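Long-range contacts in uncharacterized protein, DUF633, LMOf2365_1472 (Listeria monocytogenes str. 4b F2365, PDB 3GNL), which is uncharacterized but probably methylates N1 of adenine 22 in tRNA, taking the methyl group from S-adenosylmethionine: residues A45-A50 with D75-N80; G100-R105 with A129-E134; V118-L123 with I158-P163; Q124-A129 with K154-M159. All coordinates share one frame; numbering follows the deposited sequence. Where two conformers were deposited one is given.

Contact 1 of 4, residues A45-A50 with D75-N80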
loop_
_atom_site.group_PDB
_atom_site.type_symbol
_atom_site.label_atom_id
_atom_site.label_comp_id
_atom_site.label_asym_id
_atom_site.label_seq_id
_atom_site.Cartn_x
_atom_site.Cartn_y
_atom_site.Cartn_z
ATOM N N ALA A 45 -18.355 5.230 4.756
ATOM C CA ALA A 45 -17.682 5.864 5.909
ATOM C C ALA A 45 -18.591 6.928 6.561
ATOM O O ALA A 45 -19.317 7.608 5.862
ATOM C CB ALA A 45 -16.363 6.544 5.482
ATOM N N SER A 46 -18.513 7.055 7.875
ATOM C CA SER A 46 -19.360 8.018 8.605
ATOM C C SER A 46 -18.638 9.317 8.923
ATOM O O SER A 46 -19.284 10.335 9.217
ATOM C CB SER A 46 -19.915 7.374 9.871
ATOM O OG SER A 46 -18.864 6.940 10.718
ATOM N N PHE A 47 -17.301 9.294 8.851
ATOM C CA PHE A 47 -16.460 10.415 9.200
ATOM C C PHE A 47 -15.113 10.129 8.540
ATOM O O PHE A 47 -14.723 8.957 8.461
ATOM C CB PHE A 47 -16.310 10.534 10.714
ATOM C CG PHE A 47 -15.270 11.517 11.131
ATOM C CD1 PHE A 47 -15.518 12.886 11.073
ATOM C CD2 PHE A 47 -14.011 11.083 11.573
ATOM C CE1 PHE A 47 -14.513 13.805 11.458
ATOM C CE2 PHE A 47 -13.028 11.986 11.948
ATOM C CZ PHE A 47 -13.268 13.350 11.904
ATOM N N ALA A 48 -14.430 11.171 8.059
ATOM C CA ALA A 48 -13.059 11.035 7.566
ATOM C C ALA A 48 -12.180 12.189 7.990
ATOM O O ALA A 48 -12.625 13.339 8.012
ATOM C CB ALA A 48 -13.043 10.942 6.072
ATOM N N ILE A 49 -10.921 11.891 8.270
ATOM C CA ILE A 49 -9.829 12.876 8.289
ATOM C C ILE A 49 -9.109 12.752 6.947
ATOM O O ILE A 49 -8.756 11.631 6.542
ATOM C CB ILE A 49 -8.823 12.570 9.409
ATOM C CG1 ILE A 49 -9.516 12.652 10.795
ATOM C CG2 ILE A 49 -7.611 13.489 9.324
ATOM C CD1 ILE A 49 -8.677 12.024 11.949
ATOM N N ALA A 50 -8.931 13.863 6.252
ATOM C CA ALA A 50 -8.054 13.889 5.086
ATOM C C ALA A 50 -6.769 14.608 5.467
ATOM O O ALA A 50 -6.772 15.829 5.677
ATOM C CB ALA A 50 -8.750 14.547 3.922
ATOM N N ASP A 75 -12.874 16.244 8.031
ATOM C CA ASP A 75 -11.935 17.215 8.525
ATOM C C ASP A 75 -10.697 17.114 7.651
ATOM O O ASP A 75 -10.117 16.033 7.498
ATOM C CB ASP A 75 -11.513 16.907 9.965
ATOM C CG ASP A 75 -12.614 17.186 11.018
ATOM O OD1 ASP A 75 -13.599 17.923 10.718
ATOM O OD2 ASP A 75 -12.473 16.665 12.162
ATOM N N VAL A 76 -10.306 18.221 7.058
ATOM C CA VAL A 76 -9.041 18.278 6.350
ATOM C C VAL A 76 -8.019 18.879 7.282
ATOM O O VAL A 76 -8.213 19.983 7.817
ATOM C CB VAL A 76 -9.135 19.068 5.042
ATOM C CG1 VAL A 76 -7.790 19.055 4.275
ATOM C CG2 VAL A 76 -10.286 18.523 4.187
ATOM N N ARG A 77 -6.931 18.147 7.492
ATOM C CA ARG A 77 -5.909 18.561 8.421
ATOM C C ARG A 77 -4.496 18.541 7.828
ATOM O O ARG A 77 -4.134 17.618 7.079
ATOM C CB ARG A 77 -5.938 17.640 9.623
ATOM C CG ARG A 77 -7.255 17.714 10.405
ATOM C CD ARG A 77 -7.231 16.823 11.626
ATOM N NE ARG A 77 -8.578 16.627 12.196
ATOM C CZ ARG A 77 -8.855 15.830 13.229
ATOM N NH1 ARG A 77 -7.905 15.085 13.817
ATOM N NH2 ARG A 77 -10.113 15.721 13.672
ATOM N N LYS A 78 -3.710 19.565 8.152
ATOM C CA LYS A 78 -2.296 19.640 7.774
ATOM C C LYS A 78 -1.409 19.000 8.844
ATOM O O LYS A 78 -1.489 19.342 10.032
ATOM C CB LYS A 78 -1.883 21.086 7.508
ATOM C CG LYS A 78 -0.411 21.230 7.087
ATOM C CD LYS A 78 -0.233 22.074 5.828
ATOM C CE LYS A 78 -0.318 23.575 6.111
ATOM N NZ LYS A 78 0.264 24.428 5.015
ATOM N N GLY A 79 -0.564 18.063 8.412
ATOM C CA GLY A 79 0.331 17.365 9.304
ATOM C C GLY A 79 1.164 16.338 8.556
ATOM O O GLY A 79 0.788 15.875 7.457
ATOM N N ASN A 80 2.295 15.988 9.164
ATOM C CA ASN A 80 3.161 14.933 8.676
ATOM C C ASN A 80 2.655 13.556 9.112
ATOM O O ASN A 80 2.568 13.249 10.293
ATOM C CB ASN A 80 4.562 15.182 9.232
ATOM C CG ASN A 80 5.628 14.379 8.512
ATOM O OD1 ASN A 80 5.411 13.866 7.410
ATOM N ND2 ASN A 80 6.805 14.270 9.143
#

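Contact 2 of 4, residues G100-R105 with A129-E134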
loop_
_atom_site.group_PDB
_atom_site.type_symbol
_atom_site.label_atom_id
_atom_site.label_comp_id
_atom_site.label_asym_id
_atom_site.label_seq_id
_atom_site.Cartn_x
_atom_site.Cartn_y
_atom_site.Cartn_z
ATOM N N GLY A 100 5.683 5.598 -1.578
ATOM C CA GLY A 100 6.545 4.421 -1.537
ATOM C C GLY A 100 6.384 3.626 -0.255
ATOM O O GLY A 100 6.100 4.206 0.810
ATOM N N GLY A 101 6.621 2.325 -0.363
ATOM C CA GLY A 101 6.548 1.395 0.790
ATOM C C GLY A 101 7.392 1.797 1.968
ATOM O O GLY A 101 6.953 1.609 3.094
ATOM N N THR A 102 8.619 2.294 1.739
ATOM C CA THR A 102 9.502 2.713 2.827
ATOM C C THR A 102 8.884 3.904 3.582
ATOM O O THR A 102 8.883 3.919 4.813
ATOM C CB THR A 102 10.934 3.031 2.315
ATOM O OG1 THR A 102 11.390 1.918 1.546
ATOM C CG2 THR A 102 11.886 3.225 3.459
ATOM N N LEU A 103 8.338 4.866 2.833
ATOM C CA LEU A 103 7.720 6.075 3.409
ATOM C C LEU A 103 6.508 5.694 4.249
ATOM O O LEU A 103 6.316 6.236 5.344
ATOM C CB LEU A 103 7.276 7.091 2.346
ATOM C CG LEU A 103 6.647 8.403 2.893
ATOM C CD1 LEU A 103 7.417 9.052 4.101
ATOM C CD2 LEU A 103 6.446 9.434 1.793
ATOM N N ILE A 104 5.691 4.788 3.711
ATOM C CA ILE A 104 4.523 4.292 4.435
ATOM C C ILE A 104 4.933 3.582 5.700
ATOM O O ILE A 104 4.339 3.789 6.751
ATOM C CB ILE A 104 3.607 3.344 3.571
ATOM C CG1 ILE A 104 3.014 4.104 2.381
ATOM C CG2 ILE A 104 2.472 2.762 4.437
ATOM C CD1 ILE A 104 2.149 3.285 1.423
ATOM N N ARG A 105 5.968 2.756 5.604
ATOM C CA ARG A 105 6.467 2.043 6.761
ATOM C C ARG A 105 6.881 3.060 7.824
ATOM O O ARG A 105 6.536 2.887 9.011
ATOM C CB ARG A 105 7.666 1.138 6.394
ATOM C CG ARG A 105 8.072 0.240 7.592
ATOM C CD ARG A 105 9.029 -0.878 7.148
ATOM N NE ARG A 105 9.328 -1.765 8.268
ATOM C CZ ARG A 105 9.971 -2.935 8.177
ATOM N NH1 ARG A 105 10.444 -3.373 7.011
ATOM N NH2 ARG A 105 10.159 -3.661 9.280
ATOM N N ALA A 129 6.553 -2.882 -1.821
ATOM C CA ALA A 129 5.411 -3.406 -1.056
ATOM C C ALA A 129 5.925 -4.365 0.034
ATOM O O ALA A 129 5.395 -4.399 1.154
ATOM C CB ALA A 129 4.427 -4.120 -1.977
ATOM N N TRP A 130 6.958 -5.149 -0.270
ATOM C CA TRP A 130 7.485 -6.108 0.682
ATOM C C TRP A 130 7.841 -5.458 2.027
ATOM O O TRP A 130 7.768 -6.142 3.065
ATOM C CB TRP A 130 8.719 -6.849 0.094
ATOM C CG TRP A 130 9.930 -5.954 -0.072
ATOM C CD1 TRP A 130 10.277 -5.259 -1.197
ATOM C CD2 TRP A 130 10.941 -5.652 0.910
ATOM N NE1 TRP A 130 11.440 -4.558 -0.993
ATOM C CE2 TRP A 130 11.871 -4.770 0.291
ATOM C CE3 TRP A 130 11.158 -6.052 2.244
ATOM C CZ2 TRP A 130 13.005 -4.282 0.959
ATOM C CZ3 TRP A 130 12.271 -5.564 2.906
ATOM C CH2 TRP A 130 13.184 -4.686 2.255
ATOM N N GLN A 131 8.219 -4.182 2.042
ATOM C CA GLN A 131 8.578 -3.471 3.272
ATOM C C GLN A 131 7.387 -3.468 4.225
ATOM O O GLN A 131 7.558 -3.585 5.439
ATOM C CB GLN A 131 8.943 -2.026 3.006
ATOM C CG GLN A 131 10.252 -1.806 2.296
ATOM C CD GLN A 131 11.369 -1.642 3.278
ATOM O OE1 GLN A 131 11.192 -1.878 4.478
ATOM N NE2 GLN A 131 12.546 -1.251 2.780
ATOM N N LEU A 132 6.196 -3.331 3.678
ATOM C CA LEU A 132 5.001 -3.299 4.514
ATOM C C LEU A 132 4.585 -4.698 4.964
ATOM O O LEU A 132 3.991 -4.884 6.042
ATOM C CB LEU A 132 3.880 -2.589 3.754
ATOM C CG LEU A 132 4.175 -1.117 3.496
ATOM C CD1 LEU A 132 3.093 -0.546 2.637
ATOM C CD2 LEU A 132 4.329 -0.311 4.809
ATOM N N ARG A 133 4.900 -5.729 4.180
ATOM C CA ARG A 133 4.627 -7.090 4.616
ATOM C C ARG A 133 5.583 -7.481 5.721
ATOM O O ARG A 133 5.165 -8.185 6.646
ATOM C CB ARG A 133 4.600 -8.084 3.414
ATOM C CG ARG A 133 3.642 -7.587 2.342
ATOM C CD ARG A 133 3.243 -8.705 1.428
ATOM N NE ARG A 133 2.504 -8.230 0.274
ATOM C CZ ARG A 133 3.047 -7.836 -0.874
ATOM N NH1 ARG A 133 4.374 -7.911 -1.075
ATOM N NH2 ARG A 133 2.260 -7.388 -1.854
ATOM N N GLU A 134 6.825 -6.968 5.683
ATOM C CA GLU A 134 7.765 -7.168 6.786
ATOM C C GLU A 134 7.260 -6.461 8.012
ATOM O O GLU A 134 7.287 -7.063 9.094
ATOM C CB GLU A 134 9.181 -6.698 6.444
ATOM C CG GLU A 134 10.168 -7.177 7.472
ATOM C CD GLU A 134 11.571 -7.097 6.979
ATOM O OE1 GLU A 134 11.973 -6.022 6.464
ATOM O OE2 GLU A 134 12.258 -8.139 7.098
#

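Contact 3 of 4, residues V118-L123 with I158-P163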
loop_
_atom_site.group_PDB
_atom_site.type_symbol
_atom_site.label_atom_id
_atom_site.label_comp_id
_atom_site.label_asym_id
_atom_site.label_seq_id
_atom_site.Cartn_x
_atom_site.Cartn_y
_atom_site.Cartn_z
ATOM N N VAL A 118 -7.215 1.443 16.246
ATOM C CA VAL A 118 -7.425 1.219 14.801
ATOM C C VAL A 118 -7.534 -0.280 14.491
ATOM O O VAL A 118 -6.712 -1.076 14.994
ATOM C CB VAL A 118 -6.287 1.868 13.970
ATOM C CG1 VAL A 118 -6.466 1.557 12.492
ATOM C CG2 VAL A 118 -6.265 3.377 14.191
ATOM N N THR A 119 -8.518 -0.669 13.686
ATOM C CA THR A 119 -8.758 -2.095 13.398
ATOM C C THR A 119 -8.539 -2.512 11.918
ATOM O O THR A 119 -8.711 -3.688 11.533
ATOM C CB THR A 119 -10.171 -2.535 13.841
ATOM O OG1 THR A 119 -11.155 -1.640 13.296
ATOM C CG2 THR A 119 -10.299 -2.530 15.381
ATOM N N LYS A 120 -8.212 -1.534 11.074
ATOM C CA LYS A 120 -8.020 -1.839 9.657
ATOM C C LYS A 120 -7.048 -0.852 9.058
ATOM O O LYS A 120 -7.145 0.359 9.297
ATOM C CB LYS A 120 -9.342 -1.862 8.908
ATOM C CG LYS A 120 -9.257 -2.243 7.406
ATOM C CD LYS A 120 -10.556 -2.756 6.777
ATOM C CE LYS A 120 -11.702 -1.755 6.960
ATOM N NZ LYS A 120 -12.866 -2.395 6.338
ATOM N N LEU A 121 -6.061 -1.358 8.301
ATOM C CA LEU A 121 -5.195 -0.490 7.486
ATOM C C LEU A 121 -5.412 -0.921 6.056
ATOM O O LEU A 121 -5.464 -2.115 5.747
ATOM C CB LEU A 121 -3.689 -0.640 7.810
ATOM C CG LEU A 121 -3.233 -0.449 9.247
ATOM C CD1 LEU A 121 -1.748 -0.861 9.479
ATOM C CD2 LEU A 121 -3.449 1.004 9.637
ATOM N N ILE A 122 -5.542 0.066 5.175
ATOM C CA ILE A 122 -5.606 -0.206 3.734
ATOM C C ILE A 122 -4.428 0.540 3.091
ATOM O O ILE A 122 -4.366 1.808 3.120
ATOM C CB ILE A 122 -6.892 0.301 3.106
ATOM C CG1 ILE A 122 -8.107 -0.363 3.785
ATOM C CG2 ILE A 122 -6.882 -0.033 1.624
ATOM C CD1 ILE A 122 -9.445 0.402 3.550
ATOM N N LEU A 123 -3.430 -0.217 2.611
ATOM C CA LEU A 123 -2.168 0.445 2.204
ATOM C C LEU A 123 -1.956 0.162 0.723
ATOM O O LEU A 123 -2.208 -0.952 0.239
ATOM C CB LEU A 123 -0.986 -0.121 3.015
ATOM C CG LEU A 123 -1.170 -0.129 4.515
ATOM C CD1 LEU A 123 0.119 -0.729 5.125
ATOM C CD2 LEU A 123 -1.472 1.285 5.046
ATOM N N ILE A 158 -2.394 -3.507 -3.496
ATOM C CA ILE A 158 -3.154 -2.980 -2.323
ATOM C C ILE A 158 -3.160 -4.096 -1.290
ATOM O O ILE A 158 -3.256 -5.278 -1.629
ATOM C CB ILE A 158 -4.601 -2.624 -2.726
ATOM C CG1 ILE A 158 -4.548 -1.506 -3.791
ATOM C CG2 ILE A 158 -5.441 -2.185 -1.478
ATOM C CD1 ILE A 158 -5.824 -1.344 -4.517
HETATM N N MSE A 159 -2.996 -3.738 -0.028
HETATM C CA MSE A 159 -3.070 -4.746 1.027
HETATM C C MSE A 159 -3.946 -4.211 2.157
HETATM O O MSE A 159 -3.922 -3.024 2.473
HETATM C CB MSE A 159 -1.679 -5.115 1.555
HETATM C CG MSE A 159 -0.939 -4.060 2.297
HETATM SE SE MSE A 159 0.824 -4.808 2.866
HETATM C CE MSE A 159 1.689 -4.641 1.132
ATOM N N VAL A 160 -4.688 -5.118 2.781
ATOM C CA VAL A 160 -5.563 -4.721 3.885
ATOM C C VAL A 160 -5.121 -5.505 5.078
ATOM O O VAL A 160 -4.879 -6.720 4.946
ATOM C CB VAL A 160 -7.002 -5.043 3.550
ATOM C CG1 VAL A 160 -7.922 -4.595 4.720
ATOM C CG2 VAL A 160 -7.407 -4.383 2.206
ATOM N N LEU A 161 -4.938 -4.825 6.204
ATOM C CA LEU A 161 -4.397 -5.474 7.406
ATOM C C LEU A 161 -5.310 -5.292 8.591
ATOM O O LEU A 161 -6.068 -4.323 8.646
ATOM C CB LEU A 161 -3.038 -4.889 7.767
ATOM C CG LEU A 161 -1.978 -5.089 6.660
ATOM C CD1 LEU A 161 -2.010 -3.872 5.801
ATOM C CD2 LEU A 161 -0.605 -5.274 7.186
ATOM N N ALA A 162 -5.144 -6.137 9.606
ATOM C CA ALA A 162 -5.904 -5.998 10.864
ATOM C C ALA A 162 -4.969 -6.437 12.000
ATOM O O ALA A 162 -4.110 -7.305 11.782
ATOM C CB ALA A 162 -7.137 -6.855 10.820
ATOM N N PRO A 163 -5.134 -5.893 13.225
ATOM C CA PRO A 163 -4.311 -6.363 14.341
ATOM C C PRO A 163 -4.542 -7.845 14.639
ATOM O O PRO A 163 -5.647 -8.368 14.467
ATOM C CB PRO A 163 -4.789 -5.518 15.538
ATOM C CG PRO A 163 -5.589 -4.468 14.984
ATOM C CD PRO A 163 -6.177 -4.946 13.689
#

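Contact 4 of 4, residues Q124-A129 with K154-M159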
loop_
_atom_site.group_PDB
_atom_site.type_symbol
_atom_site.label_atom_id
_atom_site.label_comp_id
_atom_site.label_asym_id
_atom_site.label_seq_id
_atom_site.Cartn_x
_atom_site.Cartn_y
_atom_site.Cartn_z
ATOM N N GLN A 124 -1.504 1.190 -0.002
ATOM C CA GLN A 124 -1.272 1.021 -1.430
ATOM C C GLN A 124 0.098 1.626 -1.725
ATOM O O GLN A 124 0.192 2.788 -2.048
ATOM C CB GLN A 124 -2.400 1.646 -2.241
ATOM C CG GLN A 124 -2.267 1.389 -3.770
ATOM C CD GLN A 124 -1.404 2.434 -4.431
ATOM O OE1 GLN A 124 -1.707 3.609 -4.338
ATOM N NE2 GLN A 124 -0.296 2.009 -5.060
ATOM N N PRO A 125 1.153 0.805 -1.621
ATOM C CA PRO A 125 2.516 1.307 -1.894
ATOM C C PRO A 125 2.857 1.267 -3.385
ATOM O O PRO A 125 2.479 0.326 -4.085
ATOM C CB PRO A 125 3.403 0.327 -1.152
ATOM C CG PRO A 125 2.638 -1.010 -1.252
ATOM C CD PRO A 125 1.159 -0.582 -1.151
ATOM N N ASN A 126 3.550 2.296 -3.833
ATOM C CA ASN A 126 3.930 2.447 -5.245
ATOM C C ASN A 126 5.259 1.744 -5.546
ATOM O O ASN A 126 5.643 1.644 -6.698
ATOM C CB ASN A 126 4.061 3.921 -5.588
ATOM C CG ASN A 126 2.712 4.606 -5.751
ATOM O OD1 ASN A 126 1.660 3.960 -5.834
ATOM N ND2 ASN A 126 2.740 5.903 -5.791
ATOM N N ILE A 127 5.972 1.324 -4.503
ATOM C CA ILE A 127 7.290 0.654 -4.621
ATOM C C ILE A 127 7.497 -0.097 -3.329
ATOM O O ILE A 127 6.942 0.300 -2.281
ATOM C CB ILE A 127 8.461 1.716 -4.874
ATOM C CG1 ILE A 127 9.826 1.066 -5.192
ATOM C CG2 ILE A 127 8.624 2.688 -3.732
ATOM C CD1 ILE A 127 10.936 2.148 -5.582
ATOM N N ALA A 128 8.303 -1.153 -3.378
ATOM C CA ALA A 128 8.734 -1.860 -2.167
ATOM C C ALA A 128 7.561 -2.268 -1.226
ATOM O O ALA A 128 7.637 -2.026 0.004
ATOM C CB ALA A 128 9.768 -1.021 -1.426
ATOM N N ALA A 129 6.553 -2.882 -1.821
ATOM C CA ALA A 129 5.411 -3.406 -1.056
ATOM C C ALA A 129 5.925 -4.365 0.034
ATOM O O ALA A 129 5.395 -4.399 1.154
ATOM C CB ALA A 129 4.427 -4.120 -1.977
ATOM N N LYS A 154 0.579 0.821 -15.412
ATOM C CA LYS A 154 1.377 0.677 -14.195
ATOM C C LYS A 154 0.683 -0.371 -13.343
ATOM O O LYS A 154 -0.548 -0.407 -13.311
ATOM C CB LYS A 154 1.477 2.004 -13.436
ATOM C CG LYS A 154 2.665 2.865 -13.852
ATOM C CD LYS A 154 2.502 4.304 -13.352
ATOM C CE LYS A 154 1.389 5.038 -14.125
ATOM N NZ LYS A 154 0.993 6.327 -13.478
ATOM N N VAL A 155 1.458 -1.222 -12.679
ATOM C CA VAL A 155 0.849 -2.251 -11.794
ATOM C C VAL A 155 0.848 -1.741 -10.345
ATOM O O VAL A 155 1.879 -1.308 -9.853
ATOM C CB VAL A 155 1.554 -3.632 -11.923
ATOM C CG1 VAL A 155 0.907 -4.683 -11.000
ATOM C CG2 VAL A 155 1.409 -4.130 -13.322
ATOM N N TYR A 156 -0.296 -1.841 -9.651
ATOM C CA TYR A 156 -0.413 -1.376 -8.282
ATOM C C TYR A 156 -0.880 -2.521 -7.407
ATOM O O TYR A 156 -1.815 -3.251 -7.749
ATOM C CB TYR A 156 -1.483 -0.286 -8.169
ATOM C CG TYR A 156 -1.180 0.943 -8.960
ATOM C CD1 TYR A 156 -0.255 1.864 -8.484
ATOM C CD2 TYR A 156 -1.793 1.160 -10.194
ATOM C CE1 TYR A 156 0.080 3.014 -9.232
ATOM C CE2 TYR A 156 -1.475 2.319 -10.970
ATOM C CZ TYR A 156 -0.547 3.226 -10.457
ATOM O OH TYR A 156 -0.202 4.378 -11.182
ATOM N N GLU A 157 -0.293 -2.609 -6.232
ATOM C CA GLU A 157 -0.702 -3.576 -5.206
ATOM C C GLU A 157 -1.374 -2.847 -4.052
ATOM O O GLU A 157 -0.967 -1.726 -3.683
ATOM C CB GLU A 157 0.514 -4.340 -4.673
ATOM C CG GLU A 157 1.193 -5.296 -5.686
ATOM C CD GLU A 157 2.650 -5.511 -5.333
ATOM O OE1 GLU A 157 3.460 -4.528 -5.348
ATOM O OE2 GLU A 157 2.992 -6.652 -5.050
ATOM N N ILE A 158 -2.394 -3.507 -3.496
ATOM C CA ILE A 158 -3.154 -2.980 -2.323
ATOM C C ILE A 158 -3.160 -4.096 -1.290
ATOM O O ILE A 158 -3.256 -5.278 -1.629
ATOM C CB ILE A 158 -4.601 -2.624 -2.726
ATOM C CG1 ILE A 158 -4.548 -1.506 -3.791
ATOM C CG2 ILE A 158 -5.441 -2.185 -1.478
ATOM C CD1 ILE A 158 -5.824 -1.344 -4.517
HETATM N N MSE A 159 -2.996 -3.738 -0.028
HETATM C CA MSE A 159 -3.070 -4.746 1.027
HETATM C C MSE A 159 -3.946 -4.211 2.157
HETATM O O MSE A 159 -3.922 -3.024 2.473
HETATM C CB MSE A 159 -1.679 -5.115 1.555
HETATM C CG MSE A 159 -0.939 -4.060 2.297
HETATM SE SE MSE A 159 0.824 -4.808 2.866
HETATM C CE MSE A 159 1.689 -4.641 1.132
HETATM O O HOH W 1 2.466 -1.458 -5.879
#

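Contact 1 of 4, residues A45-A50 with D75-N80
F47 and I49 lie against D75 and R77 on one face of a parallel strand pair at the edge of a Rossmann-like methyltransferase sheet. The two strands are the outer members of a beta-alpha-beta unit completed by helix 55-67, and the axes of their short segments are inclined by 24°. R77 and D75 form a salt bridge in which NH2 of R77 lies 3.0 Å from OD2 of D75, close to the guanidinium plane. That same oxygen receives the rim of the F47 ring, with CZ of F47 3.4 Å from OD2 of D75 and ring and carboxylate planes turned 84° apart. With chi1 of F47 at 170°, the ring is carried beside the carbonyl carbon, where its edge meets D75. CD1 of I49 sits over one face of the guanidinium, off centre, 3.7 Å from NH1 of R77. NH1 also makes a salt bridge with D89 and a hydrogen bond to the carbonyl O of V84, so both terminal nitrogens have partners. On the reverse face, CB of A50 and CG2 of V76 approach to 4.3 Å, and helix 55-67 packs on V76. Three backbone bonds set the register: D75 N to A48 O (2.9 Å), A50 N to D75 O (2.8 Å) and R77 N to A50 O (2.9 Å). The carbonyl O of D75 is also approached by CA of I49, at 3.3 Å.

Contact 2 of 4, residues G100-R105 with A129-E134
R105 reaches across to Q131 and E134 where two neighbouring helices of the Rossmann-like fold, 101-110 and 129-139, pack against the sheet. One nitrogen serves both partners. NH1 of R105 gives a hydrogen bond to OE1 of Q131 at 3.0 Å, the amide being steeply inclined to the guanidinium, and a salt bridge to OE1 of E134 at 3.1 Å. The second is the straighter (169° at the hydrogen); it lies in the guanidinium plane and uses the anti side of the carboxylate. R105 spans the gap with CG anti to its backbone N (chi1 -172°) and the chain extended from there to NE. Its remaining nitrogens look back to the helices: NE pairs with E109, and NH2 makes a weak bond to Q138. Beneath these polar groups the contact turns apolar. CG2 of I104 meets CD2 of L132 at 3.6 Å, the two side chains crossing at about a right angle, and both continue onto P125 of the sheet. G101, with no side chain, probably allows the close approach of the helix starts, its CA 5.3 Å from CA of A129, whereas the short axes differ by 30° and approach to 8.0 Å. Q131 is probably steadied in turn by its own neighbour, its CG resting 3.8 Å above the centre of the W130 ring.

Contact 3 of 4, residues V118-L123 with I158-P163
The pairing of L121, I122 and L123 with L161, V160 and M159 is one of the two antiparallel pairings made by strand 154-163 in the class I methyltransferase sheet, here running against strand 120-125. The strand order across the sheet, 3-2-1-4-5-7-6, matches that fold, and the axes of the two short segments stand at 161°. L121 and L161 form a hydrogen-bonded pair, L121 N to L161 O at 3.0 Å and L161 N to L121 O at 2.8 Å. L123 and M159, a selenomethionine, form the next one, L123 N to M159 O at 2.9 Å and M159 N to L123 O at 2.9 Å. Side chains of these pairs share a face with helix 129-139. There CD1 of L161 touches L123 CD1 at 3.9 Å, the two leucines crossing at about a right angle, and also comes 4.2 Å from L121 CB. On the other face I122 and I158 run side by side, their CG2 atoms 4.0 Å apart. The aliphatic part of K120 slants across V160, CG to CG1 3.8 Å, while a bend at chi3 (55°) takes NZ to the carbonyl O of Y18 and into a salt bridge with E23. Four backbone bonds thus fix the register, and apolar groups line both faces in contacts that are not directional; the one charge at this join is carried off to partners outside it.

Contact 4 of 4, residues Q124-A129 with K154-M159
Q124 and Y156 meet where strand 120-125 leaves its antiparallel pairing with 154-163 in the Rossmann-like sheet and its chain turns toward helix 129-139. P125 has no N-H to offer: its CD lies 3.5 Å from O of E157, a buried carbonyl that finds no hydrogen-bond partner in the model. Water takes over further along, accepting from E157 N at 3.0 Å and donating to P125 O and E157 OE1; its 2.5 Å distance to P125 O is unusually short, so the exact position is doubtful. Among polar side chains, a bend at chi2 (-87°) carries the Q124 amide to Y156, its plane 88° from that of the ring and NE2 of Q124 3.4 Å from CD1 of Y156. In one of the two conformers of N126, NE2 of Q124 also donates to N126 OD1 at 2.9 Å, a bond uncertain for the other. OE1 of Q124 turns instead to R11. A129 sets its CB against the E157 carboxylate, 3.5 Å from OE1 of E157, whose OE2 makes a long, weak ion pair with R133. Apolar contacts complete the join: CG of Q124 rests on CG1 of I158 at 3.7 Å, and CE of selenomethionine M159 lies 4.2 Å from CB of A129.

In the fold
Contacts 1, 3 and 4 all lie on the same sheet, at different places. Contact 1 is a parallel pair at its outer edge, only partly buried, and adds an ion pair within its outermost strand. Contacts 3 and 4 are buried and hold the same two strands, 120-125 and 154-163: one is a regular antiparallel pairing with apolar faces, the other the end where a water links P125 O and E157 N and the Q124 amide meets Y156. Contact 2 joins helices beside that pair, apolar toward the sheet and charged farther out. It touches contact 3 through L132 and L123, and shares A129 with contact 4. Contact 1 stands apart, its centre about 17 to 23 Å from the centres of the others.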